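Local coordinates for protein prolyl endopeptidase (Myxococcus xanthus, PDB 2BKL) that probably hydrolyses oligopeptides after proline, and more slowly after alanine, as a serine protease of the prolyl oligopeptidase (S9A) family, at residues F182-W186 with L230-L234; D196-G200 with T223-T227; T227-Q231 with V243-W249. All coordinates share one frame; numbering follows the deposited sequence.

Contact 1 (F182-W186 with L230-L234); sequences FYYEW and LQSDL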
# COMPACT_ATOMS: atom_id res chain seq x y z
N PHE A 182 8.98 18.81 16.77
CA PHE A 182 8.21 18.43 15.60
C PHE A 182 6.72 18.27 15.92
O PHE A 182 6.32 17.94 17.05
CB PHE A 182 8.76 17.14 15.01
CG PHE A 182 8.91 16.01 16.00
CD1 PHE A 182 7.80 15.21 16.35
CD2 PHE A 182 10.15 15.69 16.52
CE1 PHE A 182 7.96 14.16 17.26
CE2 PHE A 182 10.30 14.62 17.43
CZ PHE A 182 9.22 13.87 17.77
N TYR A 183 5.90 18.56 14.92
CA TYR A 183 4.47 18.23 14.93
C TYR A 183 4.28 16.77 14.57
O TYR A 183 5.00 16.23 13.74
CB TYR A 183 3.72 19.08 13.91
CG TYR A 183 3.68 20.56 14.24
CD1 TYR A 183 2.68 21.10 15.06
CD2 TYR A 183 4.61 21.44 13.69
CE1 TYR A 183 2.64 22.42 15.34
CE2 TYR A 183 4.58 22.78 14.01
CZ TYR A 183 3.58 23.26 14.81
OH TYR A 183 3.50 24.60 15.13
N TYR A 184 3.30 16.12 15.16
CA TYR A 184 3.04 14.72 14.84
C TYR A 184 1.63 14.32 15.24
O TYR A 184 0.97 14.98 16.04
CB TYR A 184 4.07 13.79 15.53
CG TYR A 184 3.93 13.76 17.03
CD1 TYR A 184 4.33 14.82 17.83
CD2 TYR A 184 3.27 12.72 17.66
CE1 TYR A 184 4.15 14.81 19.22
CE2 TYR A 184 3.09 12.70 19.04
CZ TYR A 184 3.52 13.75 19.82
OH TYR A 184 3.33 13.74 21.18
N GLU A 185 1.19 13.22 14.66
CA GLU A 185 -0.12 12.60 14.87
C GLU A 185 0.01 11.56 15.96
O GLU A 185 0.85 10.67 15.89
CB GLU A 185 -0.57 11.91 13.60
CG GLU A 185 -0.71 12.79 12.36
CD GLU A 185 0.58 13.40 11.78
OE1 GLU A 185 1.67 12.84 11.88
OE2 GLU A 185 0.51 14.52 11.19
N TRP A 186 -0.82 11.69 17.00
CA TRP A 186 -0.69 10.92 18.23
C TRP A 186 -2.00 10.20 18.57
O TRP A 186 -3.08 10.76 18.43
CB TRP A 186 -0.35 11.87 19.40
CG TRP A 186 -0.11 11.15 20.67
CD1 TRP A 186 0.91 10.27 20.95
CD2 TRP A 186 -0.88 11.26 21.86
NE1 TRP A 186 0.79 9.82 22.25
CE2 TRP A 186 -0.28 10.43 22.83
CE3 TRP A 186 -2.01 12.00 22.21
CZ2 TRP A 186 -0.80 10.30 24.12
CZ3 TRP A 186 -2.52 11.87 23.50
CH2 TRP A 186 -1.91 11.03 24.43
N LEU A 230 -6.79 11.98 10.72
CA LEU A 230 -6.37 13.35 10.95
C LEU A 230 -4.88 13.43 10.65
O LEU A 230 -4.10 12.65 11.18
CB LEU A 230 -6.63 13.72 12.41
CG LEU A 230 -6.46 15.19 12.79
CD1 LEU A 230 -7.59 16.04 12.23
CD2 LEU A 230 -6.39 15.32 14.30
N GLN A 231 -4.48 14.35 9.79
CA GLN A 231 -3.08 14.46 9.40
C GLN A 231 -2.65 15.91 9.36
O GLN A 231 -3.43 16.79 9.03
CB GLN A 231 -2.89 13.85 8.01
CG GLN A 231 -1.46 13.45 7.67
CD GLN A 231 -1.36 12.80 6.31
OE1 GLN A 231 -2.27 12.04 5.89
NE2 GLN A 231 -0.28 13.10 5.58
N SER A 232 -1.40 16.17 9.74
CA SER A 232 -0.86 17.54 9.70
C SER A 232 0.27 17.66 8.69
O SER A 232 0.86 16.66 8.26
CB SER A 232 -0.40 18.00 11.08
OG SER A 232 0.75 17.31 11.52
N ASP A 233 0.55 18.90 8.30
CA ASP A 233 1.75 19.20 7.51
C ASP A 233 2.20 20.61 7.83
O ASP A 233 1.43 21.40 8.37
CB ASP A 233 1.45 19.06 6.02
CG ASP A 233 2.70 18.78 5.17
OD1 ASP A 233 3.82 18.63 5.74
OD2 ASP A 233 2.66 18.71 3.91
N LEU A 234 3.44 20.92 7.52
CA LEU A 234 4.06 22.20 7.88
C LEU A 234 4.86 22.69 6.68
O LEU A 234 5.61 21.94 6.09
CB LEU A 234 4.99 22.05 9.10
CG LEU A 234 5.59 23.37 9.62
CD1 LEU A 234 4.53 24.27 10.27
CD2 LEU A 234 6.73 23.10 10.62
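Glu185 reaches across from one strand and seats its OE2 against Ser232 of the other, where two donors of the same residue grip it. Ser232 N lies 2.9 Å from Glu185 OE2, on the anti side and close to the carboxylate plane, while Ser232 OG donates at 2.8 Å to Glu185 OE2 from above that plane. With OG set between its own backbone N and carbonyl carbon (chi1 70°), the hydroxyl is turned to the same oxygen as the amide. Glu185 CG, anti to the carbonyl carbon (chi1 -59°), lies 3.6 Å from Leu230 O; the bend at chi2 (66°) then turns the carboxylate along the partner strand toward Ser232. Lys174 adds a salt bridge to OE2 and also bonds Ser232 O, and Thr172 N holds OE1; this buried carboxylate is therefore likely to stay ionised.

The other end is looser. Tyr183 and Leu234 cross at about a right angle, and both methyls of the leucine reach the CD2-CE2 side of the ring obliquely, Leu234 CD1 standing 4.0 Å from Tyr183 CE2. Leu234 is partly exposed, and Tyr183 OH hydrogen-bonds MES, probably carried over from the crystallisation liquor. On the far side Gln231 points away from the contact.

The strands run antiparallel, but their axes stay 6.7 Å apart, too far for backbone pairing: strand 181-186 pairs instead with 174-175 and 203-208, and strand 229-234 with 241-247. The contact thus joins the faces of two successive four-stranded blades of the beta-propeller, with Ile204 of strand 203-208 packing on Glu185, Leu230 and Ser232.

Contact 2 (D196-G200 with T223-T227); sequences DERPG and TGDPT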
# COMPACT_ATOMS: atom_id res chain seq x y z
N ASP A 196 -11.78 -0.83 17.56
CA ASP A 196 -12.44 -0.29 16.36
C ASP A 196 -12.75 1.21 16.41
O ASP A 196 -12.92 1.84 15.37
CB ASP A 196 -13.72 -1.06 16.04
CG ASP A 196 -14.80 -0.84 17.06
OD1 ASP A 196 -14.61 -1.32 18.20
OD2 ASP A 196 -15.88 -0.24 16.83
N GLU A 197 -12.80 1.78 17.62
CA GLU A 197 -13.06 3.21 17.76
C GLU A 197 -11.79 4.04 17.82
O GLU A 197 -11.85 5.26 17.69
CB GLU A 197 -13.90 3.47 19.01
CG GLU A 197 -15.35 2.99 18.84
CD GLU A 197 -16.18 3.86 17.89
OE1 GLU A 197 -16.03 5.12 17.88
OE2 GLU A 197 -17.02 3.30 17.15
N ARG A 198 -10.66 3.39 18.07
CA ARG A 198 -9.40 4.09 18.27
C ARG A 198 -9.03 5.07 17.15
O ARG A 198 -8.45 6.12 17.45
CB ARG A 198 -8.25 3.11 18.51
CG ARG A 198 -7.05 3.71 19.21
CD ARG A 198 -5.92 2.75 19.30
NE ARG A 198 -4.75 3.34 19.94
CZ ARG A 198 -3.52 2.86 19.76
NH1 ARG A 198 -3.34 1.83 18.95
NH2 ARG A 198 -2.50 3.43 20.37
N PRO A 199 -9.28 4.76 15.88
CA PRO A 199 -8.91 5.72 14.83
C PRO A 199 -9.54 7.11 14.96
O PRO A 199 -9.04 8.07 14.35
CB PRO A 199 -9.34 5.02 13.55
CG PRO A 199 -9.33 3.60 13.82
CD PRO A 199 -9.76 3.49 15.30
N GLY A 200 -10.62 7.23 15.72
CA GLY A 200 -11.25 8.52 15.92
C GLY A 200 -10.58 9.37 16.98
O GLY A 200 -11.07 10.46 17.26
N THR A 223 -11.13 14.22 15.93
CA THR A 223 -12.42 14.33 15.28
C THR A 223 -13.49 13.54 16.01
O THR A 223 -14.66 13.84 15.88
CB THR A 223 -12.38 13.77 13.84
OG1 THR A 223 -12.12 12.36 13.88
CG2 THR A 223 -11.28 14.43 13.01
N GLY A 224 -13.09 12.52 16.75
CA GLY A 224 -14.04 11.62 17.36
C GLY A 224 -14.79 10.70 16.41
O GLY A 224 -15.80 10.11 16.78
N ASP A 225 -14.29 10.59 15.18
CA ASP A 225 -14.96 9.87 14.12
C ASP A 225 -13.98 8.84 13.55
O ASP A 225 -13.01 9.20 12.90
CB ASP A 225 -15.36 10.87 13.04
CG ASP A 225 -16.18 10.26 11.94
OD1 ASP A 225 -16.22 9.01 11.86
OD2 ASP A 225 -16.83 10.98 11.13
N PRO A 226 -14.22 7.57 13.83
CA PRO A 226 -13.26 6.53 13.43
C PRO A 226 -13.33 6.22 11.92
O PRO A 226 -12.60 5.34 11.46
CB PRO A 226 -13.69 5.32 14.27
CG PRO A 226 -15.17 5.52 14.41
CD PRO A 226 -15.38 7.00 14.54
N THR A 227 -14.20 6.91 11.18
CA THR A 227 -14.19 6.80 9.74
C THR A 227 -13.32 7.84 9.07
O THR A 227 -13.37 7.97 7.85
CB THR A 227 -15.61 6.84 9.12
OG1 THR A 227 -16.17 8.17 9.26
CG2 THR A 227 -16.55 5.86 9.81
O HOH W 1 -9.14 12.35 15.11
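Pro226 lays its ring against the turn at Asp196-Gly200, and Glu197 lies alongside it. Outward along the pyrrolidine, CB sits 3.7 Å from Asp196 O, CG meets the carboxylate at 3.6 Å from Glu197 OE1, and CD lies 3.9 Å from the same OE1. Glu197 bends at chi2 (-72°), bringing its carboxylate alongside the CG-CD edge of the ring. That carboxylate also has a long, weak ion pair with Arg572, which makes a salt bridge with Asp196 and packs on Pro226. With an alanine in place of Glu197, CG of the proline would probably lose the carboxylate beside it, and Arg572 its weak second ion-pair partner.

Behind the ring, Gly200 CA is 3.8 Å from Pro226 CA; a side chain on Gly200 would run into the backbone of Asp225 and Pro226. Gly224 N gives Gly200 O a weak bond of 2.9 Å, and a water accepting from Thr223 N lies beside it. The second loop holds its shape through an ST turn, Thr223 OG1 accepting from Asp225 N and also bonded to Thr228 OG1, and an Asx turn at Asp225, whose OD1 takes N and OG1 of Thr227 from one face.

Besides one weak direct bond and a water, the loops meet largely through carbon against oxygen and Pro199 beside Pro226, so backbone shape and proline packing matter more than strong polar pairing.

Contact 3 (T227-Q231 with V243-W249); sequences TTFLQ and VYILRGW. With ZAH (N-[(benzyloxy)carbonyl]-L-alanyl-L-proline), chain C.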
# COMPACT_ATOMS: atom_id res chain seq x y z
N THR A 227 -14.20 6.91 11.18
CA THR A 227 -14.19 6.80 9.74
C THR A 227 -13.32 7.84 9.07
O THR A 227 -13.37 7.97 7.85
CB THR A 227 -15.61 6.84 9.12
OG1 THR A 227 -16.17 8.17 9.26
CG2 THR A 227 -16.55 5.86 9.81
N THR A 228 -12.53 8.57 9.85
CA THR A 228 -11.61 9.58 9.34
C THR A 228 -10.18 9.31 9.72
O THR A 228 -9.90 8.52 10.61
CB THR A 228 -11.97 10.96 9.88
OG1 THR A 228 -11.76 10.99 11.31
CG2 THR A 228 -13.44 11.29 9.62
N PHE A 229 -9.28 10.01 9.05
CA PHE A 229 -7.91 10.20 9.49
C PHE A 229 -7.66 11.68 9.77
O PHE A 229 -8.19 12.55 9.09
CB PHE A 229 -6.88 9.73 8.47
CG PHE A 229 -6.98 8.27 8.10
CD1 PHE A 229 -7.82 7.84 7.08
CD2 PHE A 229 -6.22 7.34 8.78
CE1 PHE A 229 -7.89 6.48 6.75
CE2 PHE A 229 -6.30 5.98 8.45
CZ PHE A 229 -7.11 5.56 7.44
N LEU A 230 -6.79 11.98 10.72
CA LEU A 230 -6.37 13.35 10.95
C LEU A 230 -4.88 13.43 10.65
O LEU A 230 -4.10 12.65 11.18
CB LEU A 230 -6.63 13.72 12.41
CG LEU A 230 -6.46 15.19 12.79
CD1 LEU A 230 -7.59 16.04 12.23
CD2 LEU A 230 -6.39 15.32 14.30
N GLN A 231 -4.48 14.35 9.79
CA GLN A 231 -3.08 14.46 9.40
C GLN A 231 -2.65 15.91 9.36
O GLN A 231 -3.43 16.79 9.03
CB GLN A 231 -2.89 13.85 8.01
CG GLN A 231 -1.46 13.45 7.67
CD GLN A 231 -1.36 12.80 6.31
OE1 GLN A 231 -2.27 12.04 5.89
NE2 GLN A 231 -0.28 13.10 5.58
N VAL A 243 -3.86 21.17 8.74
CA VAL A 243 -4.49 19.97 9.27
C VAL A 243 -5.55 19.52 8.29
O VAL A 243 -6.43 20.29 7.88
CB VAL A 243 -5.07 20.21 10.66
CG1 VAL A 243 -5.91 19.02 11.12
CG2 VAL A 243 -3.94 20.47 11.68
N TYR A 244 -5.45 18.25 7.93
CA TYR A 244 -6.39 17.58 7.04
C TYR A 244 -7.31 16.66 7.82
O TYR A 244 -6.86 15.94 8.70
CB TYR A 244 -5.60 16.73 6.05
CG TYR A 244 -4.67 17.47 5.10
CD1 TYR A 244 -5.13 17.91 3.88
CD2 TYR A 244 -3.35 17.64 5.40
CE1 TYR A 244 -4.29 18.55 3.00
CE2 TYR A 244 -2.49 18.29 4.52
CZ TYR A 244 -2.97 18.73 3.33
OH TYR A 244 -2.14 19.36 2.43
N ILE A 245 -8.61 16.72 7.54
CA ILE A 245 -9.55 15.69 7.97
C ILE A 245 -9.87 14.87 6.72
O ILE A 245 -10.54 15.37 5.80
CB ILE A 245 -10.81 16.30 8.61
CG1 ILE A 245 -10.44 17.16 9.84
CG2 ILE A 245 -11.77 15.17 8.97
CD1 ILE A 245 -11.60 17.87 10.46
N LEU A 246 -9.35 13.65 6.68
CA LEU A 246 -9.46 12.78 5.52
C LEU A 246 -10.68 11.87 5.72
O LEU A 246 -10.75 11.13 6.69
CB LEU A 246 -8.21 11.93 5.37
CG LEU A 246 -6.89 12.72 5.27
CD1 LEU A 246 -5.68 11.77 5.18
CD2 LEU A 246 -6.91 13.64 4.06
N ARG A 247 -11.67 11.98 4.84
CA ARG A 247 -12.81 11.08 4.85
C ARG A 247 -12.58 10.01 3.79
O ARG A 247 -12.98 10.13 2.63
CB ARG A 247 -14.11 11.85 4.62
CG ARG A 247 -14.50 12.63 5.87
CD ARG A 247 -15.86 13.29 5.76
NE ARG A 247 -15.76 14.33 4.77
CZ ARG A 247 -15.22 15.51 5.02
NH1 ARG A 247 -14.78 15.78 6.25
NH2 ARG A 247 -15.12 16.41 4.04
N GLY A 248 -11.89 8.96 4.20
CA GLY A 248 -11.47 7.90 3.32
C GLY A 248 -10.54 8.46 2.26
O GLY A 248 -9.64 9.26 2.55
N TRP A 249 -10.75 7.98 1.03
CA TRP A 249 -9.91 8.28 -0.11
C TRP A 249 -10.65 9.12 -1.14
O TRP A 249 -10.22 9.25 -2.28
CB TRP A 249 -9.42 6.94 -0.70
CG TRP A 249 -8.35 6.30 0.14
CD1 TRP A 249 -7.00 6.32 -0.10
CD2 TRP A 249 -8.50 5.64 1.43
NE1 TRP A 249 -6.32 5.69 0.90
CE2 TRP A 249 -7.21 5.27 1.85
CE3 TRP A 249 -9.59 5.28 2.23
CZ2 TRP A 249 -6.97 4.59 3.04
CZ3 TRP A 249 -9.33 4.61 3.44
CH2 TRP A 249 -8.05 4.27 3.81
C1 ZAH C . -5.50 -3.45 2.54
O2 ZAH C . -6.07 -3.25 1.27
C3 ZAH C . -6.20 -2.63 3.65
C4 ZAH C . -7.66 -3.04 3.83
C5 ZAH C . -8.48 -2.12 2.93
C6 ZAH C . -7.67 -0.87 2.73
N7 ZAH C . -6.38 -1.20 3.32
C8 ZAH C . -5.41 -0.30 3.46
O9 ZAH C . -4.30 -0.69 4.07
C10 ZAH C . -5.64 1.20 3.20
C11 ZAH C . -5.41 1.35 1.69
N14 ZAH C . -4.68 2.02 3.89
C15 ZAH C . -4.76 2.22 5.18
O16 ZAH C . -5.76 1.76 5.89
O17 ZAH C . -3.74 3.01 5.81
C18 ZAH C . -3.82 3.04 7.26
C19 ZAH C . -2.55 3.63 7.89
C20 ZAH C . -2.24 4.98 7.67
C21 ZAH C . -1.09 5.52 8.23
C22 ZAH C . -0.26 4.73 9.03
C23 ZAH C . -0.58 3.39 9.28
C24 ZAH C . -1.73 2.84 8.70
O HOH W 2 -11.17 7.08 6.38
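Phe229 sends the edge of its ring toward the face of Trp249 in an offset edge-to-face pair, planes at 81° and Phe229 CE1 3.7 Å from Trp249 CH2. Phe229 CG stands anti to its carbonyl carbon (chi1 -60°), which directs the ring that way. Both rings touch the bound Z-Ala-Pro: Trp249 CZ2 lies 3.5 Å from N14 of the ligand, and Phe229 CE2 is 4.0 Å from its benzyl carbon C18. Phe456 presses on Trp249 in a second edge-to-face pair.

Behind the rings, four backbone bonds hold the strands. Phe229 and Leu246 exchange two, as do Gln231 and Tyr244, the Tyr244 N to Gln231 O bond being the shortest at 2.7 Å. Leu246 CB packs 4.0 Å from Phe229 CB, and its CD1 lies 3.5 Å from Gln231 OE1. On the opposite face Leu230 CD1 rests 3.6 Å from Val243 CG1. Past the strand end, a water donates to Thr227 O and accepts weakly from Gly248 N, bridging the backbones.

In this beta hairpin strand 229-234 is the first strand, at one edge of its blade; strand 241-247 pairs on its other side with 251-257, and His220 of the preceding blade packs on Leu230 and Val243.

How the contacts relate
From the N terminus, strand 181-186 opens the widest loop, which contact 1 closes when the chain returns as strand 229-234. Contact 2 nests inside it, drawing the turn before strand 203-208 to the loop that leads from strand 217-220 into the next blade. Contact 3 starts where contact 2 ends, sharing Thr227, and closes the short hairpin onto strand 241-247; it shares Leu230 and Gln231 with contact 1. Thr223 links the last two: its OG1 probably hydrogen-bonds Thr228 OG1, and its CG2 packs on Leu230 and Ile245. Together they tie two neighbouring propeller blades, from their facing strands to the ligand-side loops.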